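Squalene synthase HpnC (Alicyclobacillus acidocaldarius subsp. acidocaldarius, PDB 4HD1) probably acts as a prenyltransferase of the squalene/phytoene synthase family, joining isoprenoid diphosphates in the manner of a squalene synthase. Local coordinates at residues G13-C18 with F89-F94; L223-R228 with G248-L253; R114-K119 with L180-V185. One frame throughout, in Å; residues are numbered along the deposited sequence.

Interaction 1 of 3, residues G13-C18 with F89-F94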
loop_
_atom_site.group_PDB
_atom_site.type_symbol
_atom_site.label_atom_id
_atom_site.label_comp_id
_atom_site.label_asym_id
_atom_site.label_seq_id
_atom_site.Cartn_x
_atom_site.Cartn_y
_atom_site.Cartn_z
ATOM N N GLY A 13 -0.123 -6.433 -25.953
ATOM C CA GLY A 13 1.312 -6.427 -25.704
ATOM C C GLY A 13 1.670 -5.585 -24.496
ATOM O O GLY A 13 2.408 -6.036 -23.617
ATOM N N ASP A 14 1.129 -4.370 -24.439
ATOM C CA ASP A 14 1.413 -3.449 -23.338
ATOM C C ASP A 14 0.920 -3.983 -21.996
ATOM O O ASP A 14 1.593 -3.815 -20.976
ATOM C CB ASP A 14 0.791 -2.088 -23.619
ATOM C CG ASP A 14 1.273 -1.486 -24.920
ATOM O OD1 ASP A 14 2.337 -1.911 -25.428
ATOM O OD2 ASP A 14 0.591 -0.578 -25.436
ATOM N N PHE A 15 -0.248 -4.622 -22.001
ATOM C CA PHE A 15 -0.781 -5.248 -20.798
ATOM C C PHE A 15 0.002 -6.507 -20.420
ATOM O O PHE A 15 0.129 -6.832 -19.236
ATOM C CB PHE A 15 -2.280 -5.538 -20.936
ATOM C CG PHE A 15 -3.153 -4.365 -20.577
ATOM C CD1 PHE A 15 -3.480 -4.104 -19.249
ATOM C CD2 PHE A 15 -3.632 -3.503 -21.563
ATOM C CE1 PHE A 15 -4.275 -3.019 -18.910
ATOM C CE2 PHE A 15 -4.433 -2.413 -21.231
ATOM C CZ PHE A 15 -4.756 -2.172 -19.901
ATOM N N GLU A 16 0.539 -7.203 -21.422
ATOM C CA GLU A 16 1.437 -8.322 -21.160
ATOM C C GLU A 16 2.691 -7.879 -20.403
ATOM O O GLU A 16 3.153 -8.594 -19.508
ATOM C CB GLU A 16 1.822 -9.045 -22.454
ATOM C CG GLU A 16 2.762 -10.228 -22.252
ATOM C CD GLU A 16 2.172 -11.345 -21.398
ATOM O OE1 GLU A 16 2.886 -12.341 -21.169
ATOM O OE2 GLU A 16 1.002 -11.250 -20.957
ATOM N N VAL A 17 3.233 -6.713 -20.769
ATOM C CA VAL A 17 4.375 -6.125 -20.057
ATOM C C VAL A 17 3.983 -5.883 -18.597
ATOM O O VAL A 17 4.671 -6.337 -17.684
ATOM C CB VAL A 17 4.887 -4.815 -20.716
ATOM C CG1 VAL A 17 6.017 -4.195 -19.905
ATOM C CG2 VAL A 17 5.368 -5.064 -22.144
ATOM N N CYS A 18 2.860 -5.201 -18.383
ATOM C CA CYS A 18 2.368 -4.935 -17.034
ATOM C C CYS A 18 2.207 -6.214 -16.228
ATOM O O CYS A 18 2.571 -6.258 -15.054
ATOM C CB CYS A 18 1.052 -4.183 -17.086
ATOM S SG CYS A 18 1.249 -2.504 -17.708
ATOM N N PHE A 89 2.680 2.508 -19.314
ATOM C CA PHE A 89 1.820 3.681 -19.218
ATOM C C PHE A 89 0.743 3.759 -20.298
ATOM O O PHE A 89 -0.279 4.411 -20.095
ATOM C CB PHE A 89 2.649 4.965 -19.167
ATOM C CG PHE A 89 3.178 5.283 -17.794
ATOM C CD1 PHE A 89 2.338 5.820 -16.817
ATOM C CD2 PHE A 89 4.512 5.044 -17.474
ATOM C CE1 PHE A 89 2.822 6.113 -15.549
ATOM C CE2 PHE A 89 5.002 5.335 -16.208
ATOM C CZ PHE A 89 4.156 5.871 -15.244
ATOM N N ARG A 90 0.966 3.111 -21.439
ATOM C CA ARG A 90 -0.096 2.951 -22.431
ATOM C C ARG A 90 -1.192 2.047 -21.858
ATOM O O ARG A 90 -2.380 2.354 -21.975
ATOM C CB ARG A 90 0.443 2.408 -23.761
ATOM C CG ARG A 90 0.770 3.486 -24.784
ATOM C CD ARG A 90 1.283 2.921 -26.107
ATOM N NE ARG A 90 2.742 2.954 -26.161
ATOM C CZ ARG A 90 3.534 1.885 -26.231
ATOM N NH1 ARG A 90 3.024 0.664 -26.285
ATOM N NH2 ARG A 90 4.848 2.043 -26.260
ATOM N N ALA A 91 -0.794 0.949 -21.219
ATOM C CA ALA A 91 -1.754 0.087 -20.540
ATOM C C ALA A 91 -2.491 0.865 -19.440
ATOM O O ALA A 91 -3.726 0.830 -19.372
ATOM C CB ALA A 91 -1.071 -1.152 -19.980
ATOM N N LEU A 92 -1.742 1.591 -18.607
ATOM C CA LEU A 92 -2.352 2.411 -17.557
ATOM C C LEU A 92 -3.342 3.441 -18.118
ATOM O O LEU A 92 -4.426 3.626 -17.563
ATOM C CB LEU A 92 -1.294 3.102 -16.687
ATOM C CG LEU A 92 -1.803 3.657 -15.349
ATOM C CD1 LEU A 92 -2.209 2.526 -14.412
ATOM C CD2 LEU A 92 -0.763 4.551 -14.689
ATOM N N GLN A 93 -2.953 4.091 -19.213
ATOM C CA GLN A 93 -3.791 5.042 -19.952
ATOM C C GLN A 93 -5.171 4.482 -20.323
ATOM O O GLN A 93 -6.190 5.162 -20.171
ATOM C CB GLN A 93 -3.057 5.444 -21.224
ATOM C CG GLN A 93 -3.564 6.680 -21.925
ATOM C CD GLN A 93 -2.573 7.148 -22.975
ATOM O OE1 GLN A 93 -1.852 8.117 -22.765
ATOM N NE2 GLN A 93 -2.509 6.437 -24.096
ATOM N N PHE A 94 -5.190 3.250 -20.820
ATOM C CA PHE A 94 -6.438 2.568 -21.115
ATOM C C PHE A 94 -7.221 2.312 -19.828
ATOM O O PHE A 94 -8.413 2.624 -19.754
ATOM C CB PHE A 94 -6.185 1.260 -21.857
ATOM C CG PHE A 94 -7.440 0.528 -22.224
ATOM C CD1 PHE A 94 -8.283 1.022 -23.227
ATOM C CD2 PHE A 94 -7.792 -0.648 -21.570
ATOM C CE1 PHE A 94 -9.454 0.353 -23.572
ATOM C CE2 PHE A 94 -8.959 -1.323 -21.914
ATOM C CZ PHE A 94 -9.792 -0.822 -22.912
#
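The methyl group of A91 sits squarely over one face of the F15 ring, with CB 3.6 Å from the ring centroid and only 2° off the ring normal, a CH-pi contact of nearly ideal placement. The CZ end of the ring reaches two further partners: F15 CZ lies 3.2 Å from the carbonyl oxygen A91 O and 3.8 Å from F94 CD2. The two phenylalanine side chains cross at about a right angle, and F15 CZ lies near the plane of the F94 ring, at its edge. F94 reaches this position with CG anti to the backbone N (chi1 -178°). C18 adds to the grip on the alanine, its SG 3.5 Å from A91 CB. At the outer end, D14 and R90 form a salt bridge, OD1 to NH1 at 2.8 Å. The same NH1 makes a weak hydrogen bond to D14 OD2; NH1 alone faces both oxygens, and the carboxylate is turned well out of the guanidinium plane. The small side chain of A91 lets the backbones come close, F15 CA to A91 CA being 5.4 Å. The axes of the two short helical segments approach to 8.3 Å at 105°, so helix 12-25 lies across helix 87-99. F15 also touches P42 and S46 of helix 41-56, while F89 and L92 pack against helices 41-56 and 65-81.

Interaction 2 of 3, residues L223-R228 with G248-L253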
loop_
_atom_site.group_PDB
_atom_site.type_symbol
_atom_site.label_atom_id
_atom_site.label_comp_id
_atom_site.label_asym_id
_atom_site.label_seq_id
_atom_site.Cartn_x
_atom_site.Cartn_y
_atom_site.Cartn_z
ATOM N N LEU A 223 -9.089 -0.212 13.477
ATOM C CA LEU A 223 -9.184 0.165 12.066
ATOM C C LEU A 223 -9.711 -0.971 11.178
ATOM O O LEU A 223 -10.553 -0.739 10.305
ATOM C CB LEU A 223 -7.854 0.729 11.551
ATOM C CG LEU A 223 -7.506 2.127 12.098
ATOM C CD1 LEU A 223 -6.047 2.471 11.820
ATOM C CD2 LEU A 223 -8.455 3.207 11.566
ATOM N N PHE A 224 -9.231 -2.191 11.409
ATOM C CA PHE A 224 -9.826 -3.370 10.780
ATOM C C PHE A 224 -11.331 -3.468 11.051
ATOM O O PHE A 224 -12.111 -3.640 10.115
ATOM C CB PHE A 224 -9.111 -4.662 11.204
ATOM C CG PHE A 224 -7.824 -4.901 10.473
ATOM C CD1 PHE A 224 -7.791 -4.906 9.078
ATOM C CD2 PHE A 224 -6.639 -5.125 11.170
ATOM C CE1 PHE A 224 -6.601 -5.119 8.399
ATOM C CE2 PHE A 224 -5.445 -5.337 10.491
ATOM C CZ PHE A 224 -5.429 -5.335 9.106
ATOM N N ASP A 225 -11.724 -3.340 12.322
ATOM C CA ASP A 225 -13.136 -3.397 12.728
ATOM C C ASP A 225 -14.000 -2.371 12.002
ATOM O O ASP A 225 -15.100 -2.684 11.566
ATOM C CB ASP A 225 -13.283 -3.196 14.240
ATOM C CG ASP A 225 -12.657 -4.316 15.051
ATOM O OD1 ASP A 225 -12.219 -5.327 14.458
ATOM O OD2 ASP A 225 -12.604 -4.177 16.295
ATOM N N GLU A 226 -13.499 -1.146 11.881
ATOM C CA GLU A 226 -14.189 -0.107 11.120
ATOM C C GLU A 226 -14.187 -0.410 9.610
ATOM O O GLU A 226 -15.193 -0.209 8.927
ATOM C CB GLU A 226 -13.569 1.263 11.405
ATOM C CG GLU A 226 -14.430 2.442 10.977
ATOM C CD GLU A 226 -13.683 3.773 10.967
ATOM O OE1 GLU A 226 -12.519 3.844 11.441
ATOM O OE2 GLU A 226 -14.271 4.764 10.476
ATOM N N GLY A 227 -13.065 -0.905 9.096
ATOM C CA GLY A 227 -12.935 -1.191 7.660
ATOM C C GLY A 227 -13.874 -2.269 7.153
ATOM O O GLY A 227 -14.433 -2.164 6.053
ATOM N N ARG A 228 -14.038 -3.298 7.979
ATOM C CA ARG A 228 -14.947 -4.426 7.767
ATOM C C ARG A 228 -16.277 -4.061 7.102
ATOM O O ARG A 228 -16.814 -4.835 6.317
ATOM C CB ARG A 228 -15.249 -5.041 9.129
ATOM C CG ARG A 228 -15.388 -6.543 9.150
ATOM C CD ARG A 228 -15.954 -6.942 10.492
ATOM N NE ARG A 228 -15.711 -8.341 10.821
ATOM C CZ ARG A 228 -16.391 -9.369 10.314
ATOM N NH1 ARG A 228 -16.091 -10.603 10.696
ATOM N NH2 ARG A 228 -17.357 -9.173 9.421
ATOM N N GLY A 248 -5.669 -11.649 6.769
ATOM C CA GLY A 248 -4.206 -11.641 6.766
ATOM C C GLY A 248 -3.645 -10.643 7.760
ATOM O O GLY A 248 -2.741 -10.967 8.542
ATOM N N GLY A 249 -4.197 -9.432 7.736
ATOM C CA GLY A 249 -3.801 -8.377 8.663
ATOM C C GLY A 249 -4.105 -8.717 10.105
ATOM O O GLY A 249 -3.288 -8.467 10.987
ATOM N N GLU A 250 -5.281 -9.295 10.344
ATOM C CA GLU A 250 -5.681 -9.696 11.691
ATOM C C GLU A 250 -4.768 -10.793 12.217
ATOM O O GLU A 250 -4.412 -10.796 13.400
ATOM C CB GLU A 250 -7.140 -10.161 11.722
ATOM C CG GLU A 250 -8.155 -9.029 11.658
ATOM C CD GLU A 250 -9.594 -9.502 11.811
ATOM O OE1 GLU A 250 -9.944 -10.599 11.306
ATOM O OE2 GLU A 250 -10.388 -8.764 12.437
ATOM N N ALA A 251 -4.377 -11.710 11.334
ATOM C CA ALA A 251 -3.479 -12.801 11.710
ATOM C C ALA A 251 -2.085 -12.295 12.058
ATOM O O ALA A 251 -1.397 -12.896 12.883
ATOM C CB ALA A 251 -3.413 -13.850 10.614
ATOM N N ILE A 252 -1.671 -11.191 11.438
ATOM C CA ILE A 252 -0.381 -10.574 11.776
ATOM C C ILE A 252 -0.433 -10.025 13.202
ATOM O O ILE A 252 0.492 -10.242 13.990
ATOM C CB ILE A 252 0.042 -9.487 10.759
ATOM C CG1 ILE A 252 0.442 -10.138 9.427
ATOM C CG2 ILE A 252 1.198 -8.644 11.304
ATOM C CD1 ILE A 252 0.632 -9.173 8.269
ATOM N N LEU A 253 -1.527 -9.340 13.532
ATOM C CA LEU A 253 -1.742 -8.817 14.882
ATOM C C LEU A 253 -1.771 -9.939 15.915
ATOM O O LEU A 253 -1.179 -9.819 16.987
ATOM C CB LEU A 253 -3.041 -8.008 14.956
ATOM C CG LEU A 253 -3.178 -6.765 14.069
ATOM C CD1 LEU A 253 -4.521 -6.092 14.320
ATOM C CD2 LEU A 253 -2.029 -5.782 14.260
#
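F224 reaches from helix 207-227 to helix 236-257 and sets its ring against the backbone at G249, CZ lying 3.5 Å from G249 CA. This is the tight part of the contact. G249 has no side chain, and the ring end occupies the space where a beta carbon would otherwise lie; F224 CE2 comes within 3.7 Å of G249 C. At the edge of the ring, in its plane, stands L253, one turn further along, with CD1 3.9 Å from F224 CD2. The ring is directed there by a chi1 of -79°, which places CG beside the backbone N. No hydrogen bond joins the two segments; the close contacts are of the F224 ring with the G249 backbone and the L253 methyl. The other side is looser and polar: the aliphatic part of E250 only skirts the ring, its CG 4.2 Å from F224 CD2, and D225, an exposed residue, brings OD1 to 4.4 Å from E250 OE2. The repulsion expected between these like charges is probably eased by Q221, whose NE2 hydrogen-bonds to both oxygens. F224 also touches A164 of helix 152-172, and L253 packs back on V217, A220 and Q221 of helix 207-227. With their segments running nearly antiparallel, at 160° and 11.3 Å between axes, the two helices form an antiparallel pair of the kind that builds the all-helical isoprenoid synthase fold of this family.

Interaction 3 of 3, residues R114-K119 with L180-V185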
loop_
_atom_site.group_PDB
_atom_site.type_symbol
_atom_site.label_atom_id
_atom_site.label_comp_id
_atom_site.label_asym_id
_atom_site.label_seq_id
_atom_site.Cartn_x
_atom_site.Cartn_y
_atom_site.Cartn_z
ATOM N N ARG A 114 8.690 10.221 -1.789
ATOM C CA ARG A 114 9.324 11.453 -1.298
ATOM C C ARG A 114 9.224 11.567 0.223
ATOM O O ARG A 114 10.149 12.065 0.865
ATOM C CB ARG A 114 8.717 12.701 -1.943
ATOM C CG ARG A 114 8.788 12.735 -3.461
ATOM C CD ARG A 114 8.297 14.068 -4.007
ATOM N NE ARG A 114 8.237 14.074 -5.469
ATOM C CZ ARG A 114 7.111 14.031 -6.181
ATOM N NH1 ARG A 114 5.924 13.986 -5.578
ATOM N NH2 ARG A 114 7.171 14.037 -7.506
ATOM N N ARG A 115 8.103 11.110 0.791
ATOM C CA ARG A 115 7.906 11.115 2.246
ATOM C C ARG A 115 8.889 10.169 2.922
ATOM O O ARG A 115 9.439 10.490 3.973
ATOM C CB ARG A 115 6.473 10.722 2.632
ATOM C CG ARG A 115 5.381 11.440 1.862
ATOM C CD ARG A 115 5.155 12.852 2.355
ATOM N NE ARG A 115 4.140 12.861 3.402
ATOM C CZ ARG A 115 3.211 13.800 3.526
ATOM N NH1 ARG A 115 3.155 14.806 2.664
ATOM N NH2 ARG A 115 2.332 13.725 4.507
ATOM N N ASP A 116 9.108 9.009 2.305
ATOM C CA ASP A 116 10.049 8.017 2.816
ATOM C C ASP A 116 11.494 8.525 2.762
ATOM O O ASP A 116 12.303 8.153 3.605
ATOM C CB ASP A 116 9.913 6.706 2.038
ATOM C CG ASP A 116 9.858 5.475 2.943
ATOM O OD1 ASP A 116 9.228 5.520 4.025
ATOM O OD2 ASP A 116 10.430 4.438 2.551
ATOM N N GLN A 117 11.811 9.374 1.781
ATOM C CA GLN A 117 13.146 9.976 1.666
ATOM C C GLN A 117 13.464 10.871 2.855
ATOM O O GLN A 117 14.589 10.868 3.361
ATOM C CB GLN A 117 13.269 10.816 0.391
ATOM C CG GLN A 117 13.552 10.034 -0.882
ATOM C CD GLN A 117 13.376 10.878 -2.140
ATOM O OE1 GLN A 117 14.017 11.918 -2.307
ATOM N NE2 GLN A 117 12.503 10.425 -3.034
ATOM N N ARG A 118 12.465 11.634 3.293
ATOM C CA ARG A 118 12.673 12.695 4.269
ATOM C C ARG A 118 12.412 12.312 5.730
ATOM O O ARG A 118 12.725 13.085 6.641
ATOM C CB ARG A 118 11.880 13.952 3.876
ATOM C CG ARG A 118 10.371 13.792 3.823
ATOM C CD ARG A 118 9.690 15.139 3.621
ATOM N NE ARG A 118 9.841 15.645 2.254
ATOM C CZ ARG A 118 8.871 15.664 1.339
ATOM N NH1 ARG A 118 9.115 16.145 0.127
ATOM N NH2 ARG A 118 7.656 15.210 1.630
ATOM N N LYS A 119 11.857 11.127 5.961
ATOM C CA LYS A 119 11.585 10.686 7.330
ATOM C C LYS A 119 12.142 9.300 7.642
ATOM O O LYS A 119 11.851 8.319 6.947
ATOM C CB LYS A 119 10.092 10.753 7.653
ATOM C CG LYS A 119 9.576 12.168 7.839
ATOM C CD LYS A 119 8.292 12.199 8.650
ATOM C CE LYS A 119 7.787 13.627 8.757
ATOM N NZ LYS A 119 6.879 13.820 9.916
ATOM N N LEU A 180 17.484 -1.076 8.121
ATOM C CA LEU A 180 17.462 -0.182 6.962
ATOM C C LEU A 180 17.561 1.303 7.344
ATOM O O LEU A 180 17.582 2.172 6.471
ATOM C CB LEU A 180 16.229 -0.463 6.087
ATOM C CG LEU A 180 16.130 -1.868 5.464
ATOM C CD1 LEU A 180 14.772 -2.111 4.807
ATOM C CD2 LEU A 180 17.265 -2.128 4.477
ATOM N N GLY A 181 17.632 1.577 8.647
ATOM C CA GLY A 181 17.808 2.941 9.158
ATOM C C GLY A 181 16.530 3.673 9.543
ATOM O O GLY A 181 16.558 4.890 9.773
ATOM N N ARG A 182 15.420 2.934 9.629
ATOM C CA ARG A 182 14.097 3.521 9.870
ATOM C C ARG A 182 13.373 2.931 11.063
ATOM O O ARG A 182 13.431 1.726 11.309
ATOM C CB ARG A 182 13.196 3.334 8.653
ATOM C CG ARG A 182 13.673 4.049 7.416
ATOM C CD ARG A 182 12.962 3.524 6.187
ATOM N NE ARG A 182 13.549 4.113 4.992
ATOM C CZ ARG A 182 13.348 5.371 4.607
ATOM N NH1 ARG A 182 12.557 6.175 5.314
ATOM N NH2 ARG A 182 13.939 5.824 3.511
ATOM N N ILE A 183 12.670 3.797 11.786
ATOM C CA ILE A 183 11.764 3.374 12.843
ATOM C C ILE A 183 10.411 4.051 12.640
ATOM O O ILE A 183 10.324 5.282 12.559
ATOM C CB ILE A 183 12.315 3.682 14.251
ATOM C CG1 ILE A 183 13.726 3.089 14.417
ATOM C CG2 ILE A 183 11.355 3.158 15.321
ATOM C CD1 ILE A 183 14.484 3.584 15.634
ATOM N N TYR A 184 9.366 3.229 12.553
ATOM C CA TYR A 184 8.003 3.700 12.318
ATOM C C TYR A 184 7.187 3.827 13.602
ATOM O O TYR A 184 6.148 4.497 13.613
ATOM C CB TYR A 184 7.289 2.793 11.306
ATOM C CG TYR A 184 7.861 2.910 9.913
ATOM C CD1 TYR A 184 7.512 3.978 9.084
ATOM C CD2 TYR A 184 8.769 1.970 9.429
ATOM C CE1 TYR A 184 8.045 4.107 7.808
ATOM C CE2 TYR A 184 9.305 2.086 8.149
ATOM C CZ TYR A 184 8.937 3.154 7.341
ATOM O OH TYR A 184 9.463 3.279 6.072
ATOM N N VAL A 185 7.652 3.188 14.677
ATOM C CA VAL A 185 6.987 3.307 15.976
ATOM C C VAL A 185 7.033 4.773 16.397
ATOM O O VAL A 185 8.111 5.349 16.450
ATOM C CB VAL A 185 7.645 2.426 17.058
ATOM C CG1 VAL A 185 6.813 2.445 18.324
ATOM C CG2 VAL A 185 7.795 0.996 16.570
#
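R182 carries its guanidinium group to the C-terminal end of helix 104-118 and grips a single backbone oxygen, D116 O, end-on with two nitrogens. NH1 lies 2.6 Å from D116 O, in the carbonyl plane and on a lone pair, with an N-H...O angle of 143°. NH2 reaches the same D116 O at 2.8 Å from above that plane, and its bond is more bent, at 133°. The acceptor lies close to the guanidinium plane in both cases. NH1 also comes to 2.8 Å from K119 O, the carbonyl of the first residue past the helix. The D116 carboxylate, for its part, stacks on one face of the guanidinium, the planes only 5° apart, with OD2 3.7 Å from R182 CZ. D116 OD1 makes a long salt bridge to R182 NH1, at 3.6 Å and well out of the guanidinium plane, so it acts through charge alone. The Y184 hydroxyl OH donates to D116 OD1 at 3.0 Å, meeting the syn lone pair of that oxygen, and the carboxylate lies nearly coplanar with the phenol ring. Carboxylate and carbonyl of one residue are thus held by two side chains of the 180-185 loop, R182 and Y184.

Further out, an extended chain from CG to NE gives R182 its reach, and the Y184 ring stacks on H170. The loop leaves helix 174-179 through a Schellman motif at G181, whose positive phi turns the backbone. Backbone hydrogen bonds between I183 and H120 tie the loop to the residue just after K119. Q117, whose NE2 is bonded to N113, packs on helix 65-81, and Y184 touches L128 of helix 125-135. The contact thus joins the end of helix 104-118 to the connection between helices 174-179 and 187-191.

In the fold
The three contacts lie in one all-helical chain and follow one another in series: interaction 1 closes before interaction 3 opens, and interaction 3 closes before interaction 2 opens. Interactions 1 and 2 are on opposite sides of the chain's centre, their centres 33 Å apart. The centre of interaction 3 is 31 Å from that of interaction 1 and 24 Å from that of interaction 2, and none touches another. Helices 87-99 and 104-118, consecutive in the chain, link the first contact to the third. A helix crossing, a loop-to-helix contact and an antiparallel helix pair therefore occupy separate regions of the single helical fold.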